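Local coordinates for protein CrmK (Actinoalloteichus sp. WH1-2216-6, PDB 5I1V) that is a flavoenzyme with covalently bound FAD that takes part in shunt product recycling in caerulomycin biosynthesis, probably as an oxidase, at residues H132-G137 against G195-Y200; T148-H153 against A390-P395; L182-T187 against Q479-R484. All coordinates share one frame; numbering follows the deposited sequence.

Contact 1 of 3, residues H132-G137 against G195-Y200; sequences HISGGG and GVITRY. With FAD (flavin-adenine dinucleotide), chain E.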
loop_
_atom_site.group_PDB
_atom_site.type_symbol
_atom_site.label_atom_id
_atom_site.label_comp_id
_atom_site.label_asym_id
_atom_site.label_seq_id
_atom_site.Cartn_x
_atom_site.Cartn_y
_atom_site.Cartn_z
ATOM N N HIS A 132 -16.777 -2.786 4.916
ATOM C CA HIS A 132 -16.851 -3.263 3.545
ATOM C C HIS A 132 -17.827 -4.439 3.326
ATOM O O HIS A 132 -18.704 -4.396 2.452
ATOM C CB HIS A 132 -15.463 -3.642 3.092
ATOM C CG HIS A 132 -15.396 -4.198 1.725
ATOM N ND1 HIS A 132 -15.564 -3.423 0.597
ATOM C CD2 HIS A 132 -15.162 -5.455 1.289
ATOM C CE1 HIS A 132 -15.412 -4.185 -0.477
ATOM N NE2 HIS A 132 -15.179 -5.422 -0.080
ATOM N N ILE A 133 -17.708 -5.480 4.142
ATOM C CA ILE A 133 -18.483 -6.659 3.910
ATOM C C ILE A 133 -19.973 -6.426 4.182
ATOM O O ILE A 133 -20.794 -6.779 3.347
ATOM C CB ILE A 133 -17.916 -7.872 4.685
ATOM C CG1 ILE A 133 -16.488 -8.165 4.212
ATOM C CG2 ILE A 133 -18.813 -9.079 4.450
ATOM C CD1 ILE A 133 -15.794 -9.300 4.943
ATOM N N SER A 134 -20.315 -5.779 5.290
ATOM C CA SER A 134 -21.700 -5.578 5.709
ATOM C C SER A 134 -22.518 -4.762 4.712
ATOM O O SER A 134 -23.747 -4.864 4.695
ATOM C CB SER A 134 -21.779 -4.911 7.104
ATOM O OG SER A 134 -21.049 -3.676 7.112
ATOM N N GLY A 135 -21.864 -3.945 3.901
ATOM C CA GLY A 135 -22.511 -3.211 2.821
ATOM C C GLY A 135 -22.743 -3.923 1.500
ATOM O O GLY A 135 -23.446 -3.395 0.621
ATOM N N GLY A 136 -22.142 -5.103 1.345
ATOM C CA GLY A 136 -22.226 -5.893 0.118
ATOM C C GLY A 136 -21.061 -5.637 -0.823
ATOM O O GLY A 136 -21.254 -5.348 -1.985
ATOM N N GLY A 137 -19.847 -5.735 -0.297
ATOM C CA GLY A 137 -18.664 -5.469 -1.079
ATOM C C GLY A 137 -18.603 -6.215 -2.375
ATOM O O GLY A 137 -18.949 -7.381 -2.446
ATOM N N GLY A 195 -24.688 -3.089 15.668
ATOM C CA GLY A 195 -23.758 -3.475 16.705
ATOM C C GLY A 195 -22.374 -3.451 16.176
ATOM O O GLY A 195 -22.159 -3.086 14.991
ATOM N N VAL A 196 -21.404 -3.828 17.010
ATOM C CA VAL A 196 -20.007 -3.813 16.608
ATOM C C VAL A 196 -19.635 -5.182 16.057
ATOM O O VAL A 196 -19.601 -6.193 16.788
ATOM C CB VAL A 196 -19.092 -3.478 17.723
ATOM C CG1 VAL A 196 -17.623 -3.444 17.244
ATOM C CG2 VAL A 196 -19.474 -2.164 18.318
ATOM N N ILE A 197 -19.321 -5.217 14.770
ATOM C CA ILE A 197 -18.880 -6.465 14.171
ATOM C C ILE A 197 -17.449 -6.718 14.625
ATOM O O ILE A 197 -16.596 -5.884 14.367
ATOM C CB ILE A 197 -18.915 -6.380 12.621
ATOM C CG1 ILE A 197 -20.338 -6.125 12.152
ATOM C CG2 ILE A 197 -18.402 -7.652 11.943
ATOM C CD1 ILE A 197 -20.345 -5.366 10.839
ATOM N N THR A 198 -17.172 -7.847 15.282
ATOM C CA THR A 198 -15.812 -8.141 15.662
ATOM C C THR A 198 -15.080 -9.045 14.635
ATOM O O THR A 198 -13.827 -8.953 14.436
ATOM C CB THR A 198 -15.792 -8.748 17.072
ATOM O OG1 THR A 198 -16.707 -9.806 17.130
ATOM C CG2 THR A 198 -16.218 -7.692 18.067
ATOM N N ARG A 199 -15.813 -9.953 13.999
ATOM C CA ARG A 199 -15.191 -10.850 13.021
ATOM C C ARG A 199 -16.255 -11.453 12.127
ATOM O O ARG A 199 -17.400 -11.490 12.472
ATOM C CB ARG A 199 -14.348 -11.974 13.685
ATOM C CG ARG A 199 -15.143 -12.891 14.572
ATOM C CD ARG A 199 -14.310 -13.598 15.665
ATOM N NE ARG A 199 -13.911 -12.676 16.709
ATOM C CZ ARG A 199 -12.655 -12.372 17.025
ATOM N NH1 ARG A 199 -11.651 -13.009 16.461
ATOM N NH2 ARG A 199 -12.414 -11.460 17.950
ATOM N N TYR A 200 -15.826 -11.930 10.978
ATOM C CA TYR A 200 -16.685 -12.514 9.951
ATOM C C TYR A 200 -16.071 -13.876 9.688
ATOM O O TYR A 200 -14.845 -14.067 9.855
ATOM C CB TYR A 200 -16.585 -11.756 8.617
ATOM C CG TYR A 200 -17.056 -10.340 8.533
ATOM C CD1 TYR A 200 -18.392 -10.073 8.306
ATOM C CD2 TYR A 200 -16.167 -9.261 8.603
ATOM C CE1 TYR A 200 -18.869 -8.780 8.139
ATOM C CE2 TYR A 200 -16.634 -7.938 8.452
ATOM C CZ TYR A 200 -17.991 -7.707 8.208
ATOM O OH TYR A 200 -18.524 -6.440 8.020
HETATM P PA FAD E . -14.937 2.919 8.178
HETATM O O1A FAD E . -14.841 4.377 7.806
HETATM O O2A FAD E . -14.060 2.476 9.313
HETATM O O5B FAD E . -16.431 2.530 8.463
HETATM C C5B FAD E . -17.457 2.628 7.480
HETATM C C4B FAD E . -18.823 2.596 8.180
HETATM O O4B FAD E . -18.977 1.269 8.723
HETATM C C3B FAD E . -19.034 3.516 9.363
HETATM O O3B FAD E . -20.423 3.761 9.493
HETATM C C2B FAD E . -18.582 2.690 10.535
HETATM O O2B FAD E . -18.939 3.140 11.845
HETATM C C1B FAD E . -19.068 1.293 10.128
HETATM N N9A FAD E . -18.173 0.224 10.637
HETATM C C8A FAD E . -16.818 0.088 10.501
HETATM N N7A FAD E . -16.380 -0.989 11.230
HETATM C C5A FAD E . -17.455 -1.502 11.792
HETATM C C6A FAD E . -17.653 -2.648 12.643
HETATM N N6A FAD E . -16.589 -3.373 12.931
HETATM N N1A FAD E . -18.901 -2.890 13.060
HETATM C C2A FAD E . -19.945 -2.094 12.749
HETATM N N3A FAD E . -19.849 -1.033 11.906
HETATM C C4A FAD E . -18.603 -0.706 11.480
HETATM N N1 FAD E . -16.346 -0.825 -1.830
HETATM C C2 FAD E . -16.549 -1.856 -2.683
HETATM O O2 FAD E . -17.545 -2.578 -2.556
HETATM N N3 FAD E . -15.702 -2.153 -3.692
HETATM C C4 FAD E . -14.613 -1.451 -3.978
HETATM O O4 FAD E . -13.844 -1.794 -4.901
HETATM C C4X FAD E . -14.296 -0.325 -3.111
HETATM N N5 FAD E . -13.195 0.440 -3.340
HETATM C C5X FAD E . -12.884 1.402 -2.457
HETATM C C6 FAD E . -11.677 2.090 -2.579
HETATM C C7 FAD E . -11.292 3.110 -1.709
HETATM C C7M FAD E . -9.944 3.814 -1.907
HETATM C C8 FAD E . -12.233 3.441 -0.618
HETATM C C8M FAD E . -11.928 4.541 0.362
HETATM C C9 FAD E . -13.454 2.773 -0.473
HETATM C C9A FAD E . -13.814 1.756 -1.355
HETATM N N10 FAD E . -15.018 1.055 -1.226
HETATM C C10 FAD E . -15.268 -0.020 -2.059
HETATM C "C1'" FAD E . -16.081 1.508 -0.328
HETATM C "C2'" FAD E . -15.991 0.810 0.990
HETATM O "O2'" FAD E . -16.571 -0.473 0.861
HETATM C "C3'" FAD E . -16.634 1.583 2.093
HETATM O "O3'" FAD E . -15.992 2.885 2.181
HETATM C "C4'" FAD E . -16.568 0.818 3.432
HETATM O "O4'" FAD E . -17.681 1.238 4.220
HETATM C "C5'" FAD E . -15.257 1.089 4.142
HETATM O "O5'" FAD E . -15.214 0.287 5.323
HETATM P P FAD E . -14.112 0.694 6.388
HETATM O O1P FAD E . -12.788 0.846 5.733
HETATM O O2P FAD E . -14.216 -0.205 7.579
HETATM O O3P FAD E . -14.619 2.175 6.809
#
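Ile133 lies over one face of the Tyr200 ring. Its CD1 sits 3.9 Å from the centroid of that ring, 17° off the normal, a CH-pi contact. Its CB comes still nearer, 3.5 Å from Tyr200 CZ, while CG2 rests above the CE1 side. With chi1 at -61°, CG1 of Ile133 stands beside the backbone N, and this carries CD1 in over the ring. The opposite face of the ring is backed by CG2 of Ile197, three residues earlier on the same strand, so the tyrosine is sandwiched between two isoleucines. At its polar end, Tyr200 OH gives its proton to the carbonyl of Gly130. It also takes a weak, bent bond from Ser134 N, 3.3 Å with an angle of 129°. With an alanine here, ring and hydroxyl are gone, which would probably leave a gap between Ile133 and Ile197, Gly130 O without this donor and Ser134 N without its weak acceptor. Ile133 to Gly136 forms a type I beta turn just after helix 129-132. The tyrosine belongs to strand 196-202 of the five-stranded antiparallel sheet in this PCMH-type FAD-binding fold. Both segments hold the cofactor. Ile197 N bonds to FAD N1A at 2.9 Å, and FAD N6A bonds back to Ile197 O at 2.9 Å, so the main chain of one residue pairs with the adenine edge, its side chain packed alongside. His132 ND1 meets the ribityl hydroxyl FAD O2' at 3.1 Å. The apolar sandwich thus joins the strand that pairs with adenine to the turn after the ribityl-binding His132.

Contact 2 of 3, residues T148-H153 against A390-P395; sequences TVDYLH and AATAVP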
loop_
_atom_site.group_PDB
_atom_site.type_symbol
_atom_site.label_atom_id
_atom_site.label_comp_id
_atom_site.label_asym_id
_atom_site.label_seq_id
_atom_site.Cartn_x
_atom_site.Cartn_y
_atom_site.Cartn_z
ATOM N N THR A 148 -19.091 -10.277 -1.907
ATOM C CA THR A 148 -18.517 -10.766 -0.673
ATOM C C THR A 148 -19.571 -11.438 0.199
ATOM O O THR A 148 -19.328 -12.478 0.805
ATOM C CB THR A 148 -17.889 -9.645 0.151
ATOM O OG1 THR A 148 -18.866 -8.608 0.374
ATOM C CG2 THR A 148 -16.797 -9.014 -0.558
ATOM N N VAL A 149 -20.744 -10.852 0.275
ATOM C CA VAL A 149 -21.778 -11.388 1.142
ATOM C C VAL A 149 -22.341 -12.740 0.660
ATOM O O VAL A 149 -22.924 -13.487 1.450
ATOM C CB VAL A 149 -22.904 -10.394 1.400
ATOM C CG1 VAL A 149 -22.362 -9.131 2.071
ATOM C CG2 VAL A 149 -23.699 -10.089 0.144
ATOM N N ASP A 150 -22.084 -13.120 -0.582
ATOM C CA ASP A 150 -22.368 -14.495 -1.025
ATOM C C ASP A 150 -21.506 -15.601 -0.380
ATOM O O ASP A 150 -21.784 -16.772 -0.576
ATOM C CB ASP A 150 -22.338 -14.571 -2.555
ATOM C CG ASP A 150 -23.382 -13.639 -3.195
ATOM O OD1 ASP A 150 -24.457 -13.553 -2.575
ATOM O OD2 ASP A 150 -23.147 -12.973 -4.270
ATOM N N TYR A 151 -20.499 -15.213 0.399
ATOM C CA TYR A 151 -19.635 -16.114 1.124
ATOM C C TYR A 151 -19.703 -15.915 2.618
ATOM O O TYR A 151 -18.791 -16.397 3.338
ATOM C CB TYR A 151 -18.184 -15.872 0.644
ATOM C CG TYR A 151 -18.112 -16.138 -0.818
ATOM C CD1 TYR A 151 -18.369 -15.116 -1.751
ATOM C CD2 TYR A 151 -17.904 -17.417 -1.283
ATOM C CE1 TYR A 151 -18.360 -15.391 -3.112
ATOM C CE2 TYR A 151 -17.916 -17.704 -2.634
ATOM C CZ TYR A 151 -18.145 -16.706 -3.540
ATOM O OH TYR A 151 -18.136 -17.032 -4.901
ATOM N N LEU A 152 -20.673 -15.126 3.101
ATOM C CA LEU A 152 -20.743 -14.833 4.521
ATOM C C LEU A 152 -21.383 -16.024 5.275
ATOM O O LEU A 152 -22.586 -16.261 5.237
ATOM C CB LEU A 152 -21.493 -13.571 4.844
ATOM C CG LEU A 152 -21.485 -13.102 6.320
ATOM C CD1 LEU A 152 -20.082 -12.795 6.787
ATOM C CD2 LEU A 152 -22.321 -11.844 6.461
ATOM N N HIS A 153 -20.543 -16.768 5.924
ATOM C CA HIS A 153 -20.988 -17.984 6.663
ATOM C C HIS A 153 -21.573 -17.601 8.017
ATOM O O HIS A 153 -22.593 -18.149 8.425
ATOM C CB HIS A 153 -19.796 -18.922 6.747
ATOM C CG HIS A 153 -20.010 -20.129 7.608
ATOM N ND1 HIS A 153 -20.700 -21.245 7.172
ATOM C CD2 HIS A 153 -19.581 -20.413 8.855
ATOM C CE1 HIS A 153 -20.664 -22.179 8.115
ATOM N NE2 HIS A 153 -20.022 -21.685 9.161
ATOM N N ALA A 390 -33.570 -12.652 -2.565
ATOM C CA ALA A 390 -34.198 -12.581 -1.243
ATOM C C ALA A 390 -33.280 -13.052 -0.140
ATOM O O ALA A 390 -33.496 -12.695 1.034
ATOM C CB ALA A 390 -35.450 -13.427 -1.222
ATOM N N ALA A 391 -32.273 -13.853 -0.503
ATOM C CA ALA A 391 -31.463 -14.545 0.485
ATOM C C ALA A 391 -30.443 -13.623 1.162
ATOM O O ALA A 391 -29.912 -14.000 2.206
ATOM C CB ALA A 391 -30.759 -15.757 -0.122
ATOM N N THR A 392 -30.221 -12.425 0.598
ATOM C CA THR A 392 -29.336 -11.398 1.188
ATOM C C THR A 392 -29.996 -10.019 1.168
ATOM O O THR A 392 -31.006 -9.820 0.509
ATOM C CB THR A 392 -27.932 -11.349 0.475
ATOM O OG1 THR A 392 -28.121 -11.289 -0.935
ATOM C CG2 THR A 392 -27.165 -12.611 0.784
ATOM N N ALA A 393 -29.454 -9.075 1.931
ATOM C CA ALA A 393 -30.050 -7.783 2.073
ATOM C C ALA A 393 -29.662 -6.831 0.919
ATOM O O ALA A 393 -30.371 -5.862 0.646
ATOM C CB ALA A 393 -29.680 -7.183 3.410
ATOM N N VAL A 394 -28.569 -7.108 0.234
ATOM C CA VAL A 394 -28.087 -6.218 -0.830
ATOM C C VAL A 394 -29.063 -6.129 -2.002
ATOM O O VAL A 394 -29.515 -7.176 -2.511
ATOM C CB VAL A 394 -26.739 -6.679 -1.441
ATOM C CG1 VAL A 394 -26.219 -5.623 -2.412
ATOM C CG2 VAL A 394 -25.697 -6.893 -0.383
ATOM N N PRO A 395 -29.367 -4.899 -2.480
ATOM C CA PRO A 395 -30.104 -4.787 -3.739
ATOM C C PRO A 395 -29.377 -5.484 -4.863
ATOM O O PRO A 395 -28.157 -5.474 -4.931
ATOM C CB PRO A 395 -30.093 -3.272 -4.016
ATOM C CG PRO A 395 -30.099 -2.677 -2.665
ATOM C CD PRO A 395 -29.142 -3.547 -1.907
#
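Val149 and Val394 meet through one methyl each, CG2 to CG2 at 3.8 Å, in the closest part of this contact. The two side chains cross obliquely. Val149 has chi1 at -60°, which puts its CG2 between the backbone N and the carbonyl carbon and sends it across to the other segment. Val394 is modelled in two conformers, so this spacing describes one of them. Thr392 CG2 adds a looser apolar touch, 4.3 Å from Val149 CG2.

Residues 148-150 form a short 3-10 turn that leads into strand 152-160 of the FAD-binding domain. The bonds from Tyr151 N to Thr148 O, 3.0 Å, and from Leu152 N to Val149 O, 3.2 Å, close it. Residues 390-395 come from the connection between strands 374-379 and 400-408 of the large antiparallel sheet. As in relatives, that sheet probably belongs to the substrate domain, so the contact probably joins the two domains. The nearest atoms of the Val394 side chain and the bound FAD are about 9 Å apart.

Toward the partly exposed side, the packing is thinner and polar. Asp150 OD1 only grazes Thr392 CG2, at 4.4 Å. Its stronger partner is Arg396, which forms a salt bridge with that oxygen. The same guanidinium nitrogen, NH2, also bonds Thr392 OG1.

Contact 3 of 3, residues L182-T187 against Q479-R484; sequences LWWAHT and QEIKSR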
loop_
_atom_site.group_PDB
_atom_site.type_symbol
_atom_site.label_atom_id
_atom_site.label_comp_id
_atom_site.label_asym_id
_atom_site.label_seq_id
_atom_site.Cartn_x
_atom_site.Cartn_y
_atom_site.Cartn_z
ATOM N N LEU A 182 -30.217 -11.295 12.130
ATOM C CA LEU A 182 -28.990 -10.529 12.327
ATOM C C LEU A 182 -27.943 -10.818 11.252
ATOM O O LEU A 182 -27.279 -9.888 10.737
ATOM C CB LEU A 182 -28.393 -10.775 13.722
ATOM C CG LEU A 182 -27.321 -9.824 14.197
ATOM C CD1 LEU A 182 -27.820 -8.384 14.081
ATOM C CD2 LEU A 182 -26.920 -10.164 15.629
ATOM N N TRP A 183 -27.795 -12.091 10.892
ATOM C CA TRP A 183 -26.876 -12.473 9.818
ATOM C C TRP A 183 -27.333 -11.816 8.531
ATOM O O TRP A 183 -26.534 -11.210 7.807
ATOM C CB TRP A 183 -26.768 -13.990 9.665
ATOM C CG TRP A 183 -26.102 -14.387 8.379
ATOM C CD1 TRP A 183 -24.781 -14.554 8.157
ATOM C CD2 TRP A 183 -26.754 -14.603 7.137
ATOM N NE1 TRP A 183 -24.558 -14.870 6.859
ATOM C CE2 TRP A 183 -25.760 -14.891 6.196
ATOM C CE3 TRP A 183 -28.097 -14.561 6.730
ATOM C CZ2 TRP A 183 -26.050 -15.220 4.877
ATOM C CZ3 TRP A 183 -28.391 -14.817 5.426
ATOM C CH2 TRP A 183 -27.375 -15.155 4.498
ATOM N N TRP A 184 -28.636 -11.868 8.250
ATOM C CA TRP A 184 -29.134 -11.336 7.005
ATOM C C TRP A 184 -28.918 -9.835 6.873
ATOM O O TRP A 184 -28.620 -9.340 5.799
ATOM C CB TRP A 184 -30.617 -11.670 6.854
ATOM C CG TRP A 184 -31.245 -11.244 5.553
ATOM C CD1 TRP A 184 -31.302 -11.980 4.395
ATOM C CD2 TRP A 184 -31.950 -10.030 5.274
ATOM N NE1 TRP A 184 -31.988 -11.304 3.435
ATOM C CE2 TRP A 184 -32.401 -10.105 3.934
ATOM C CE3 TRP A 184 -32.235 -8.888 6.013
ATOM C CZ2 TRP A 184 -33.142 -9.092 3.330
ATOM C CZ3 TRP A 184 -32.978 -7.890 5.418
ATOM C CH2 TRP A 184 -33.421 -7.998 4.074
ATOM N N ALA A 185 -29.101 -9.128 7.984
ATOM C CA ALA A 185 -28.854 -7.693 8.032
ATOM C C ALA A 185 -27.421 -7.308 7.662
ATOM O O ALA A 185 -27.181 -6.270 7.103
ATOM C CB ALA A 185 -29.186 -7.152 9.385
ATOM N N HIS A 186 -26.491 -8.182 7.965
ATOM C CA HIS A 186 -25.090 -7.987 7.585
ATOM C C HIS A 186 -24.725 -8.427 6.183
ATOM O O HIS A 186 -23.539 -8.492 5.848
ATOM C CB HIS A 186 -24.211 -8.662 8.612
ATOM C CG HIS A 186 -24.204 -7.946 9.922
ATOM N ND1 HIS A 186 -25.178 -8.121 10.882
ATOM C CD2 HIS A 186 -23.359 -7.014 10.412
ATOM C CE1 HIS A 186 -24.929 -7.322 11.904
ATOM N NE2 HIS A 186 -23.841 -6.629 11.631
ATOM N N THR A 187 -25.707 -8.716 5.338
ATOM C CA THR A 187 -25.428 -9.092 3.976
ATOM C C THR A 187 -25.903 -7.970 3.066
ATOM O O THR A 187 -26.419 -8.220 1.985
ATOM C CB THR A 187 -26.091 -10.397 3.519
ATOM O OG1 THR A 187 -27.528 -10.271 3.575
ATOM C CG2 THR A 187 -25.651 -11.583 4.392
ATOM N N GLN A 479 -35.346 -2.223 9.155
ATOM C CA GLN A 479 -35.860 -1.440 10.312
ATOM C C GLN A 479 -36.393 -2.389 11.387
ATOM O O GLN A 479 -36.207 -2.176 12.558
ATOM C CB GLN A 479 -36.935 -0.498 9.871
ATOM C CG GLN A 479 -36.499 0.671 9.013
ATOM C CD GLN A 479 -37.649 1.614 8.813
ATOM O OE1 GLN A 479 -38.530 1.336 8.028
ATOM N NE2 GLN A 479 -37.650 2.721 9.532
ATOM N N GLU A 480 -37.051 -3.465 10.985
ATOM C CA GLU A 480 -37.529 -4.458 11.946
ATOM C C GLU A 480 -36.376 -5.173 12.661
ATOM O O GLU A 480 -36.414 -5.477 13.847
ATOM C CB GLU A 480 -38.438 -5.475 11.214
ATOM C CG GLU A 480 -38.691 -6.769 11.954
ATOM C CD GLU A 480 -39.444 -7.800 11.096
ATOM O OE1 GLU A 480 -39.367 -7.749 9.848
ATOM O OE2 GLU A 480 -40.103 -8.688 11.669
ATOM N N ILE A 481 -35.336 -5.506 11.926
ATOM C CA ILE A 481 -34.216 -6.176 12.551
ATOM C C ILE A 481 -33.506 -5.160 13.498
ATOM O O ILE A 481 -33.096 -5.498 14.597
ATOM C CB ILE A 481 -33.285 -6.757 11.471
ATOM C CG1 ILE A 481 -34.046 -7.810 10.696
ATOM C CG2 ILE A 481 -32.015 -7.331 12.079
ATOM C CD1 ILE A 481 -33.379 -8.289 9.412
ATOM N N LYS A 482 -33.367 -3.933 13.046
ATOM C CA LYS A 482 -32.781 -2.865 13.833
ATOM C C LYS A 482 -33.474 -2.731 15.176
ATOM O O LYS A 482 -32.858 -2.654 16.240
ATOM C CB LYS A 482 -32.859 -1.556 13.039
ATOM C CG LYS A 482 -32.589 -0.278 13.847
ATOM C CD LYS A 482 -31.093 -0.120 14.121
ATOM C CE LYS A 482 -30.823 1.074 15.021
ATOM N NZ LYS A 482 -29.367 1.319 15.109
ATOM N N SER A 483 -34.789 -2.753 15.109
ATOM C CA SER A 483 -35.599 -2.563 16.260
ATOM C C SER A 483 -35.486 -3.761 17.212
ATOM O O SER A 483 -35.586 -3.601 18.417
ATOM C CB SER A 483 -37.026 -2.250 15.817
ATOM O OG SER A 483 -37.903 -2.563 16.835
ATOM N N ARG A 484 -35.214 -4.949 16.689
ATOM C CA ARG A 484 -35.055 -6.099 17.544
ATOM C C ARG A 484 -33.680 -6.126 18.201
ATOM O O ARG A 484 -33.525 -6.564 19.346
ATOM C CB ARG A 484 -35.258 -7.357 16.700
ATOM C CG ARG A 484 -34.922 -8.682 17.351
ATOM C CD ARG A 484 -35.682 -9.825 16.650
ATOM N NE ARG A 484 -34.847 -10.958 16.236
ATOM C CZ ARG A 484 -34.388 -11.933 17.030
ATOM N NH1 ARG A 484 -34.652 -11.924 18.328
ATOM N NH2 ARG A 484 -33.648 -12.923 16.518
#
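Ile481 carries the apolar contact with both of its branches. Its CD1 reaches the six-membered part of the Trp184 indole, 3.6 Å from CE3, coming in obliquely. The two side chains cross at about a right angle. Its CG2 rests on the methyl of Ala185, CB to CG2 at 3.9 Å, and lies near the start of the segment, 4.4 Å from Leu182 N. With chi1 at -64°, the isoleucine sets CG1 beside its backbone N and CG2 anti to it, so the two branches spread over two neighbouring residues. Trp184 has its CG anti to the backbone N, chi1 -176°, and the CE3-CZ3 side of its indole meets Ile481.

This is helix-on-helix packing. The last turn of helix 180-185 lies against helix 475-485, which belongs to the C-terminal berberine-like region. Leu478 of the same helix also touches Trp184 and Ala185.

Hydrogen bonds within 182-187 gather where its helix ends. His186 ND1 donates to Leu182 O at 2.7 Å, almost straight at 178° and in the plane of the imidazole, which fixes the rotation of that ring. Trp184 O receives two donors, Thr187 OG1 at 2.6 Å and Thr187 N at 3.0 Å. Thr187 thus holds Trp184 O with both side chain and backbone. One bond leaves the segment from the indole of Trp184, whose NE1 is bonded to Ala390 O.

An ion pair lies at the exposed margin: Arg484 NE makes a salt bridge with Asp181, just ahead of Leu182, and so bridges the two helices at the surface.

Overall arrangement
All three contacts are largely buried, with contact 1 deepest and contact 3 farthest from the chain centre. Contacts 1 and 2 reach the same antiparallel sheet through its neighbouring strands 196-202 and 152-160. Residues 182-187 of contact 3 touch both: Ile197 CD1 packs on the His186 ring, Thr187 OG1 bonds Ala393 N, and Leu152 O takes Trp183 NE1. Gly137 O and Thr148 N join contacts 1 and 2. The chemistry shifts with place. Contact 1 pairs aromatic packing with cofactor bonds. Contact 2 is a small aliphatic seam, probably between domains, with Asp150 salt-bridged to the adjoining Arg396. Contact 3 is apolar between helices, with the Arg484-Asp181 ion pair at its exposed edge.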